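Local coordinates for Exo-arabinanase (Penicillium chrysogenum, PDB 3A72), which binds arabinobiose and probably hydrolyses alpha-1,5-linked L-arabinan from its chain ends, at residues Gln82-Ser87 against Glu151-Ala156; Pro309-Tyr314 against Asn341-Val346; Ser112-Val117 against Gly138-Asn143. All blocks are in the same frame, centred on the assembly; numbering follows the deposited sequence.

Interaction 1: Gln82-Ser87 against Glu151-Ala156; sequences QPFLYS and EPFLLA. With AHR (alpha-L-arabinofuranose), chain B; AHR (alpha-L-arabinofuranose), chain C.
Gln82 and Glu151 show how two side-by-side strands can be joined without backbone pairing. Their segments run parallel, with axes 6.2 Å apart and 8° between them. Gln82 OE1 accepts the Glu151 N-H at 2.9 Å; the donor sits above the amide's carbonyl plane and the bond is bent. The same amide sends NE2 to O5 of the chain C arabinofuranose at 2.9 Å, in a nearly straight bond. At the far end Tyr86 OH takes the Ala156 N-H at 2.9 Å and 166°. Between these, a water lies within hydrogen-bonding distance of Pro83 O and Pro152 O.

The Phe84 ring, with CG anti to the backbone N (chi1 -169°), reaches across so that Phe153 CA stands over its centre, 4.2 Å from the centroid, a CH-pi contact. Phe84 CZ in turn lies over one face of the Phe153 ring, toward its rim. Leu154 CB packs against both Phe84 CD2 and Tyr86 CD2, while Leu154 O sits 3.8 Å above the middle of the Tyr86 ring.

Glu151 OE1 is held by Ser166 OG and lies 2.9 Å from O2 of the chain B sugar. Side chains and water thus meet polar backbone atoms along the facing edge of strand 149-157, and the Gln82 amide, gripped at both oxygen and nitrogen, is probably held in its rotation and presented to the bound arabinobiose.

Interaction 2: Pro309-Tyr314 against Asn341-Val346; sequences PEEHGY and NNRVSV
Glu310 meets Ser345 directly: Ser345 OG donates to Glu310 OE2 at 2.6 Å, reaching the syn lone pair on the side of the other carboxylate oxygen. The glutamate leaves its backbone with CG anti to N (chi1 -178°) and then bends at chi2, which swings the carboxylate onto the serine. Its other oxygen, OE1, lies 3.5 Å from Val346 C and is bound by Ser347 OG, so Ser345 and Ser347, two residues apart on the strand, share one carboxylate. The strand beneath, 344-350, belongs to the blade that closes a six-bladed beta-propeller; N-terminal strand 6-10 pairs with it as the outermost strand. Loop 309-314 arrives from the preceding blade, crossing on its way to strand 317-320.

Glu311 follows, and works through water. One water donates to Ser345 OG, 2.7 Å away, and lies within reach of Glu311 OE2 and Arg343 O, with too few protons for every acceptor; a second joins OE2 to Arg343 N. A third accepts a hydrogen bond from Arg343 NH1 and donates to Glu311 OE1, bridging charges that sit 4.3 Å apart (OE1 to NH1), beyond a salt bridge. The guanidinium is meanwhile held by Asn8 and Thr10 of strand 6-10. Farther on, Tyr314 reaches the bound arabinofuranose.

Interaction 3: Ser112-Val117 against Gly138-Asn143; sequences SSTDIV and GEARPN. With AHR (alpha-L-arabinofuranose), chain B.
Glu139, whose CA lies 3.6 Å from Ser112 O in a CA-H...O contact, turns its flat carboxylate to the Arg141 guanidinium. The salt bridge between Arg141 NH1 and Glu139 OE2 spans 2.9 Å. Relative to the guanidinium, the carboxylate lies at the edge, with OE2 close to the plane; relative to the carboxylate, NH1 comes from above, 52° out of the plane. The two flat groups therefore meet askew rather than side by side.

The segments themselves are joined at Thr114, whose hydroxyl donates to Gly138 O at 3.0 Å, tilted only 20° from the carbonyl plane. With OG1 between its own backbone N and carbonyl carbon (chi1 46°), the threonine has its hydroxyl near Gly138 and its methyl CG2 3.6 Å from Ala140 CB. OG1 also serves Val149 N, so one hydroxyl ties the end of one blade to the start of the next. Gly138 O receives a second, weaker approach from Ser113 CA, at 3.3 Å.

Beyond Ala140, itself the centre of an inverse gamma turn, the chain turns once more in the same way at Pro142, whose CB comes within 3.5 Å of O3 of the chain B arabinofuranose. The arrangement is that of an interblade loop in a beta-propeller: it leaves outer strand 129-137, packs against the approach to strand 114-121, and supplies Pro142 to the sugar pocket before strand 149-157 begins.

Overall arrangement
The three contacts sample a single-chain propeller of six four-stranded antiparallel blades arranged round a central pocket. Interaction 1 joins the innermost strands of two consecutive blades, with its centre about 7 Å from that of the chain. Interaction 3, centred about 17 Å from interaction 1, is nested within the loop that interaction 1 closes; the pair share the sheet containing strands 82-87 and 114-121, and both touch the chain B sugar. Interaction 2 comes later in the chain, on the blade completed by the N-terminal strand, its centre about 20 Å from interaction 1 and 25 Å from interaction 3. All three contribute residues to the arabinobiose pocket, so blades remote in sequence converge on one site.

Interaction 1: Gln82-Ser87 against Glu151-Ala156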
loop_
_atom_site.group_PDB
_atom_site.type_symbol
_atom_site.label_atom_id
_atom_site.label_comp_id
_atom_site.label_asym_id
_atom_site.label_seq_id
_atom_site.Cartn_x
_atom_site.Cartn_y
_atom_site.Cartn_z
ATOM N N GLN A 82 5.001 0.818 -7.570
ATOM C CA GLN A 82 4.117 0.174 -6.601
ATOM C C GLN A 82 4.788 -0.930 -5.771
ATOM O O GLN A 82 4.330 -2.045 -5.691
ATOM C CB GLN A 82 2.875 -0.360 -7.326
ATOM C CG GLN A 82 2.102 0.778 -7.982
ATOM C CD GLN A 82 1.565 0.504 -9.366
ATOM O OE1 GLN A 82 1.357 -0.664 -9.756
ATOM N NE2 GLN A 82 1.291 1.561 -10.102
ATOM N N PRO A 83 5.872 -0.554 -5.058
ATOM C CA PRO A 83 6.487 -1.508 -4.134
ATOM C C PRO A 83 5.562 -1.783 -2.967
ATOM O O PRO A 83 4.586 -1.069 -2.679
ATOM C CB PRO A 83 7.741 -0.763 -3.653
ATOM C CG PRO A 83 7.330 0.689 -3.691
ATOM C CD PRO A 83 6.473 0.771 -4.952
ATOM N N PHE A 84 5.891 -2.823 -2.213
ATOM C CA PHE A 84 5.209 -3.177 -0.963
ATOM C C PHE A 84 6.150 -4.023 -0.150
ATOM O O PHE A 84 6.614 -5.069 -0.624
ATOM C CB PHE A 84 3.888 -3.962 -1.210
ATOM C CG PHE A 84 3.101 -4.065 0.061
ATOM C CD1 PHE A 84 2.354 -3.006 0.487
ATOM C CD2 PHE A 84 3.158 -5.172 0.883
ATOM C CE1 PHE A 84 1.678 -2.989 1.667
ATOM C CE2 PHE A 84 2.478 -5.196 2.080
ATOM C CZ PHE A 84 1.730 -4.121 2.484
ATOM N N LEU A 85 6.452 -3.620 1.088
ATOM C CA LEU A 85 7.277 -4.355 2.032
ATOM C C LEU A 85 6.423 -5.162 2.989
ATOM O O LEU A 85 5.418 -4.644 3.495
ATOM C CB LEU A 85 8.185 -3.424 2.812
ATOM C CG LEU A 85 9.348 -2.841 2.034
ATOM C CD1 LEU A 85 9.924 -1.659 2.808
ATOM C CD2 LEU A 85 10.427 -3.902 1.827
ATOM N N TYR A 86 6.850 -6.398 3.300
ATOM C CA TYR A 86 6.071 -7.210 4.240
ATOM C C TYR A 86 6.975 -8.201 4.989
ATOM O O TYR A 86 7.583 -9.079 4.365
ATOM C CB TYR A 86 5.012 -8.016 3.507
ATOM C CG TYR A 86 4.017 -8.692 4.400
ATOM C CD1 TYR A 86 3.311 -7.995 5.380
ATOM C CD2 TYR A 86 3.748 -10.053 4.295
ATOM C CE1 TYR A 86 2.401 -8.607 6.208
ATOM C CE2 TYR A 86 2.804 -10.692 5.113
ATOM C CZ TYR A 86 2.150 -9.963 6.046
ATOM O OH TYR A 86 1.199 -10.619 6.843
ATOM N N SER A 87 7.064 -8.037 6.285
ATOM C CA SER A 87 7.781 -8.983 7.169
ATOM C C SER A 87 6.826 -10.113 7.481
ATOM O O SER A 87 5.760 -9.892 8.073
ATOM C CB SER A 87 8.247 -8.254 8.417
ATOM O OG SER A 87 8.909 -9.128 9.301
ATOM N N GLU A 151 -0.225 -2.432 -8.071
ATOM C CA GLU A 151 -0.546 -2.095 -6.663
ATOM C C GLU A 151 -0.692 -3.318 -5.738
ATOM O O GLU A 151 -1.716 -3.474 -5.060
ATOM C CB GLU A 151 -1.763 -1.202 -6.596
ATOM C CG GLU A 151 -1.568 0.147 -7.297
ATOM C CD GLU A 151 -2.774 0.683 -7.994
ATOM O OE1 GLU A 151 -3.850 0.083 -8.053
ATOM O OE2 GLU A 151 -2.666 1.853 -8.580
ATOM N N PRO A 152 0.325 -4.144 -5.609
ATOM C CA PRO A 152 0.237 -5.283 -4.700
ATOM C C PRO A 152 0.128 -4.873 -3.220
ATOM O O PRO A 152 0.754 -3.884 -2.768
ATOM C CB PRO A 152 1.547 -6.043 -4.901
ATOM C CG PRO A 152 2.510 -4.979 -5.381
ATOM C CD PRO A 152 1.666 -4.093 -6.284
ATOM N N PHE A 153 -0.617 -5.674 -2.488
ATOM C CA PHE A 153 -0.722 -5.596 -1.032
ATOM C C PHE A 153 -0.625 -7.028 -0.500
ATOM O O PHE A 153 -1.376 -7.887 -0.979
ATOM C CB PHE A 153 -2.046 -4.926 -0.596
ATOM C CG PHE A 153 -2.094 -4.695 0.907
ATOM C CD1 PHE A 153 -1.645 -3.499 1.426
ATOM C CD2 PHE A 153 -2.524 -5.687 1.761
ATOM C CE1 PHE A 153 -1.581 -3.308 2.793
ATOM C CE2 PHE A 153 -2.455 -5.501 3.141
ATOM C CZ PHE A 153 -1.985 -4.335 3.637
ATOM N N LEU A 154 0.279 -7.284 0.419
ATOM C CA LEU A 154 0.555 -8.632 0.922
ATOM C C LEU A 154 0.006 -8.830 2.339
ATOM O O LEU A 154 0.151 -7.949 3.177
ATOM C CB LEU A 154 2.061 -8.915 0.948
ATOM C CG LEU A 154 2.792 -8.842 -0.399
ATOM C CD1 LEU A 154 4.275 -9.072 -0.229
ATOM C CD2 LEU A 154 2.238 -9.848 -1.418
ATOM N N LEU A 155 -0.559 -10.009 2.581
ATOM C CA LEU A 155 -1.099 -10.357 3.893
ATOM C C LEU A 155 -0.991 -11.863 4.070
ATOM O O LEU A 155 -1.450 -12.608 3.170
ATOM C CB LEU A 155 -2.529 -9.902 3.996
ATOM C CG LEU A 155 -3.288 -10.221 5.315
ATOM C CD1 LEU A 155 -4.165 -9.051 5.756
ATOM C CD2 LEU A 155 -4.084 -11.455 5.180
ATOM N N ALA A 156 -0.436 -12.353 5.145
ATOM C CA ALA A 156 -0.386 -13.778 5.457
ATOM C C ALA A 156 -1.529 -14.164 6.387
ATOM O O ALA A 156 -1.926 -13.411 7.274
ATOM C CB ALA A 156 0.948 -14.145 6.089
HETATM O O5 AHR B . -1.747 4.682 -12.115
HETATM C C5 AHR B . -2.361 3.380 -11.845
HETATM C C4 AHR B . -3.781 3.612 -11.414
HETATM O O4 AHR B . -3.759 4.232 -10.121
HETATM C C3 AHR B . -4.566 2.316 -11.240
HETATM O O3 AHR B . -5.190 1.958 -12.486
HETATM C C2 AHR B . -5.596 2.705 -10.152
HETATM O O2 AHR B . -5.950 1.618 -9.298
HETATM C C1 AHR B . -4.939 3.860 -9.399
HETATM O O1 AHR B . -5.790 5.042 -9.439
HETATM O O5 AHR C . 2.158 4.172 -9.125
HETATM C C5 AHR C . 2.484 4.919 -10.333
HETATM C C4 AHR C . 1.193 5.404 -10.960
HETATM O O4 AHR C . 0.430 4.229 -11.396
HETATM C C3 AHR C . 1.439 6.130 -12.276
HETATM O O3 AHR C . 1.733 7.526 -12.069
HETATM C C2 AHR C . 0.055 5.983 -12.942
HETATM O O2 AHR C . 0.124 6.065 -14.384
HETATM C C1 AHR C . -0.394 4.582 -12.505
HETATM O O HOH W 1 1.764 -1.613 -3.975
#

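Interaction 2: Pro309-Tyr314 against Asn341-Val346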
loop_
_atom_site.group_PDB
_atom_site.type_symbol
_atom_site.label_atom_id
_atom_site.label_comp_id
_atom_site.label_asym_id
_atom_site.label_seq_id
_atom_site.Cartn_x
_atom_site.Cartn_y
_atom_site.Cartn_z
ATOM N N PRO A 309 -0.042 16.311 11.015
ATOM C CA PRO A 309 1.043 17.231 10.661
ATOM C C PRO A 309 1.795 16.860 9.408
ATOM O O PRO A 309 2.632 17.662 8.947
ATOM C CB PRO A 309 1.996 17.113 11.838
ATOM C CG PRO A 309 1.786 15.731 12.349
ATOM C CD PRO A 309 0.310 15.438 12.167
ATOM N N GLU A 310 1.571 15.687 8.810
ATOM C CA GLU A 310 2.200 15.270 7.570
ATOM C C GLU A 310 1.393 15.765 6.378
ATOM O O GLU A 310 0.171 15.706 6.397
ATOM C CB GLU A 310 2.294 13.770 7.530
ATOM C CG GLU A 310 2.968 13.200 6.309
ATOM C CD GLU A 310 4.439 13.481 6.217
ATOM O OE1 GLU A 310 5.132 13.855 7.155
ATOM O OE2 GLU A 310 4.901 13.263 5.032
ATOM N N GLU A 311 2.089 16.239 5.365
ATOM C CA GLU A 311 1.412 16.690 4.151
ATOM C C GLU A 311 0.605 15.584 3.518
ATOM O O GLU A 311 0.868 14.392 3.694
ATOM C CB GLU A 311 2.464 17.188 3.166
ATOM C CG GLU A 311 3.401 16.121 2.636
ATOM C CD GLU A 311 4.496 16.666 1.698
ATOM O OE1 GLU A 311 4.881 17.867 1.820
ATOM O OE2 GLU A 311 4.988 15.886 0.859
ATOM N N HIS A 312 -0.400 15.996 2.741
ATOM C CA HIS A 312 -1.110 15.051 1.911
ATOM C C HIS A 312 -0.186 14.507 0.818
ATOM O O HIS A 312 0.736 15.171 0.377
ATOM C CB HIS A 312 -2.360 15.659 1.280
ATOM C CG HIS A 312 -2.147 16.384 0.038
ATOM N ND1 HIS A 312 -1.645 17.607 -0.069
ATOM C CD2 HIS A 312 -2.352 15.935 -1.243
ATOM C CE1 HIS A 312 -1.561 17.970 -1.355
ATOM N NE2 HIS A 312 -2.004 16.961 -2.080
ATOM N N GLY A 313 -0.467 13.281 0.369
ATOM C CA GLY A 313 0.255 12.749 -0.756
ATOM C C GLY A 313 -0.427 11.502 -1.277
ATOM O O GLY A 313 -1.251 10.879 -0.632
ATOM N N TYR A 314 0.020 11.115 -2.497
ATOM C CA TYR A 314 -0.544 9.973 -3.182
ATOM C C TYR A 314 -0.212 8.672 -2.435
ATOM O O TYR A 314 0.950 8.413 -2.084
ATOM C CB TYR A 314 0.045 9.892 -4.567
ATOM C CG TYR A 314 -0.500 8.784 -5.466
ATOM C CD1 TYR A 314 -1.837 8.721 -5.800
ATOM C CD2 TYR A 314 0.347 7.837 -5.961
ATOM C CE1 TYR A 314 -2.346 7.733 -6.587
ATOM C CE2 TYR A 314 -0.116 6.857 -6.826
ATOM C CZ TYR A 314 -1.462 6.814 -7.146
ATOM O OH TYR A 314 -1.925 5.872 -8.040
ATOM N N ASN A 341 8.049 18.965 -6.833
ATOM C CA ASN A 341 8.911 19.119 -5.661
ATOM C C ASN A 341 8.688 17.995 -4.671
ATOM O O ASN A 341 8.624 18.240 -3.465
ATOM C CB ASN A 341 8.681 20.487 -4.965
ATOM C CG ASN A 341 9.053 21.649 -5.839
ATOM O OD1 ASN A 341 10.252 21.784 -6.088
ATOM N ND2 ASN A 341 8.062 22.404 -6.238
ATOM N N ASN A 342 8.559 16.758 -5.173
ATOM C CA ASN A 342 8.302 15.649 -4.262
ATOM C C ASN A 342 9.554 15.302 -3.437
ATOM O O ASN A 342 10.678 15.433 -3.912
ATOM C CB ASN A 342 7.862 14.407 -5.035
ATOM C CG ASN A 342 6.447 14.461 -5.521
ATOM O OD1 ASN A 342 5.690 15.426 -5.336
ATOM N ND2 ASN A 342 6.027 13.356 -6.154
ATOM N N ARG A 343 9.294 14.799 -2.236
ATOM C CA ARG A 343 10.297 14.214 -1.364
ATOM C C ARG A 343 9.627 13.149 -0.536
ATOM O O ARG A 343 8.396 13.102 -0.452
ATOM C CB ARG A 343 10.993 15.285 -0.482
ATOM C CG ARG A 343 9.992 16.093 0.321
ATOM C CD ARG A 343 10.736 17.190 1.089
ATOM N NE ARG A 343 11.093 16.942 2.429
ATOM C CZ ARG A 343 10.231 16.907 3.446
ATOM N NH1 ARG A 343 8.948 17.079 3.101
ATOM N NH2 ARG A 343 10.397 16.746 4.716
ATOM N N VAL A 344 10.437 12.316 0.101
ATOM C CA VAL A 344 9.939 11.277 0.985
ATOM C C VAL A 344 10.122 11.762 2.406
ATOM O O VAL A 344 11.238 12.077 2.816
ATOM C CB VAL A 344 10.669 9.937 0.758
ATOM C CG1 VAL A 344 9.987 8.875 1.602
ATOM C CG2 VAL A 344 10.684 9.569 -0.711
ATOM N N SER A 345 9.017 11.834 3.157
ATOM C CA SER A 345 9.018 12.356 4.519
ATOM C C SER A 345 8.150 11.475 5.411
ATOM O O SER A 345 7.317 10.687 4.960
ATOM C CB SER A 345 8.577 13.800 4.556
ATOM O OG SER A 345 7.239 13.961 4.205
ATOM N N VAL A 346 8.311 11.693 6.721
ATOM C CA VAL A 346 7.545 10.962 7.690
ATOM C C VAL A 346 7.293 11.816 8.934
ATOM O O VAL A 346 8.148 12.584 9.371
ATOM C CB VAL A 346 8.283 9.648 8.063
ATOM C CG1 VAL A 346 9.622 9.911 8.723
ATOM C CG2 VAL A 346 7.434 8.733 8.918
HETATM O O HOH W 2 6.831 14.068 1.583
HETATM O O HOH W 3 6.560 16.142 -1.379
HETATM O O HOH W 4 7.545 18.244 1.186
#

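Interaction 3: Ser112-Val117 against Gly138-Asn143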
loop_
_atom_site.group_PDB
_atom_site.type_symbol
_atom_site.label_atom_id
_atom_site.label_comp_id
_atom_site.label_asym_id
_atom_site.label_seq_id
_atom_site.Cartn_x
_atom_site.Cartn_y
_atom_site.Cartn_z
ATOM N N SER A 112 5.558 -0.695 -21.528
ATOM C CA SER A 112 4.820 -1.619 -22.375
ATOM C C SER A 112 4.218 -2.805 -21.646
ATOM O O SER A 112 3.354 -3.476 -22.231
ATOM C CB SER A 112 5.735 -2.135 -23.493
ATOM O OG SER A 112 6.892 -2.786 -22.969
ATOM N N SER A 113 4.622 -3.096 -20.436
ATOM C CA SER A 113 4.142 -4.261 -19.699
ATOM C C SER A 113 4.266 -4.012 -18.210
ATOM O O SER A 113 4.986 -3.126 -17.791
ATOM C CB SER A 113 4.908 -5.512 -20.113
ATOM O OG SER A 113 6.303 -5.378 -19.880
ATOM N N THR A 114 3.582 -4.863 -17.454
ATOM C CA THR A 114 3.601 -4.868 -15.990
ATOM C C THR A 114 3.847 -6.275 -15.485
ATOM O O THR A 114 3.378 -7.241 -16.082
ATOM C CB THR A 114 2.272 -4.289 -15.440
ATOM O OG1 THR A 114 1.164 -4.884 -16.150
ATOM C CG2 THR A 114 2.206 -2.799 -15.584
ATOM N N ASP A 115 4.575 -6.415 -14.391
ATOM C CA ASP A 115 4.909 -7.720 -13.856
ATOM C C ASP A 115 5.167 -7.564 -12.366
ATOM O O ASP A 115 6.228 -7.058 -11.954
ATOM C CB ASP A 115 6.114 -8.291 -14.569
ATOM C CG ASP A 115 6.536 -9.644 -14.171
ATOM O OD1 ASP A 115 5.919 -10.326 -13.355
ATOM O OD2 ASP A 115 7.588 -10.125 -14.746
ATOM N N ILE A 116 4.202 -7.967 -11.558
ATOM C CA ILE A 116 4.343 -7.927 -10.097
ATOM C C ILE A 116 5.191 -9.110 -9.705
ATOM O O ILE A 116 4.768 -10.280 -9.878
ATOM C CB ILE A 116 2.989 -7.925 -9.388
ATOM C CG1 ILE A 116 2.175 -6.706 -9.765
ATOM C CG2 ILE A 116 3.203 -8.023 -7.890
ATOM C CD1 ILE A 116 0.726 -6.773 -9.302
ATOM N N VAL A 117 6.375 -8.809 -9.199
ATOM C CA VAL A 117 7.394 -9.787 -8.799
ATOM C C VAL A 117 7.588 -9.725 -7.285
ATOM O O VAL A 117 7.293 -8.721 -6.635
ATOM C CB VAL A 117 8.691 -9.551 -9.553
ATOM C CG1 VAL A 117 8.511 -9.839 -11.047
ATOM C CG2 VAL A 117 9.303 -8.183 -9.300
ATOM N N GLY A 138 -0.380 -6.026 -19.141
ATOM C CA GLY A 138 -0.070 -5.135 -20.250
ATOM C C GLY A 138 0.396 -3.762 -19.848
ATOM O O GLY A 138 1.040 -3.553 -18.813
ATOM N N GLU A 139 0.154 -2.826 -20.759
ATOM C CA GLU A 139 0.741 -1.491 -20.771
ATOM C C GLU A 139 0.429 -0.749 -19.464
ATOM O O GLU A 139 -0.728 -0.694 -19.025
ATOM C CB GLU A 139 0.164 -0.751 -21.954
ATOM C CG GLU A 139 0.531 0.730 -22.057
ATOM C CD GLU A 139 -0.212 1.450 -23.137
ATOM O OE1 GLU A 139 -0.625 0.739 -24.122
ATOM O OE2 GLU A 139 -0.419 2.666 -23.079
ATOM N N ALA A 140 1.480 -0.145 -18.877
ATOM C CA ALA A 140 1.413 0.502 -17.560
ATOM C C ALA A 140 0.850 1.902 -17.625
ATOM O O ALA A 140 1.472 2.861 -17.156
ATOM C CB ALA A 140 2.792 0.487 -16.960
ATOM N N ARG A 141 -0.363 2.009 -18.182
ATOM C CA ARG A 141 -1.108 3.273 -18.120
ATOM C C ARG A 141 -2.566 2.944 -17.722
ATOM O O ARG A 141 -3.123 1.955 -18.191
ATOM C CB ARG A 141 -1.130 4.033 -19.450
ATOM C CG ARG A 141 0.235 4.538 -19.855
ATOM C CD ARG A 141 0.127 5.414 -21.104
ATOM N NE ARG A 141 1.436 5.953 -21.541
ATOM C CZ ARG A 141 2.285 5.383 -22.349
ATOM N NH1 ARG A 141 2.016 4.215 -22.899
ATOM N NH2 ARG A 141 3.444 5.988 -22.617
ATOM N N PRO A 142 -3.165 3.783 -16.888
ATOM C CA PRO A 142 -4.513 3.518 -16.351
ATOM C C PRO A 142 -5.603 3.975 -17.293
ATOM O O PRO A 142 -6.426 4.804 -16.939
ATOM C CB PRO A 142 -4.524 4.239 -15.026
ATOM C CG PRO A 142 -3.697 5.473 -15.348
ATOM C CD PRO A 142 -2.521 4.905 -16.187
ATOM N N ASN A 143 -5.599 3.443 -18.500
ATOM C CA ASN A 143 -6.612 3.709 -19.503
ATOM C C ASN A 143 -7.420 2.460 -19.755
ATOM O O ASN A 143 -6.894 1.357 -19.781
ATOM C CB ASN A 143 -5.977 4.167 -20.825
ATOM C CG ASN A 143 -5.314 5.508 -20.709
ATOM O OD1 ASN A 143 -5.991 6.567 -20.703
ATOM N ND2 ASN A 143 -4.070 5.560 -20.636
HETATM O O5 AHR B . -1.747 4.682 -12.115
HETATM C C5 AHR B . -2.361 3.380 -11.845
HETATM C C4 AHR B . -3.781 3.612 -11.414
HETATM O O4 AHR B . -3.759 4.232 -10.121
HETATM C C3 AHR B . -4.566 2.316 -11.240
HETATM O O3 AHR B . -5.190 1.958 -12.486
HETATM C C2 AHR B . -5.596 2.705 -10.152
HETATM O O2 AHR B . -5.950 1.618 -9.298
HETATM C C1 AHR B . -4.939 3.860 -9.399
HETATM O O1 AHR B . -5.790 5.042 -9.439
#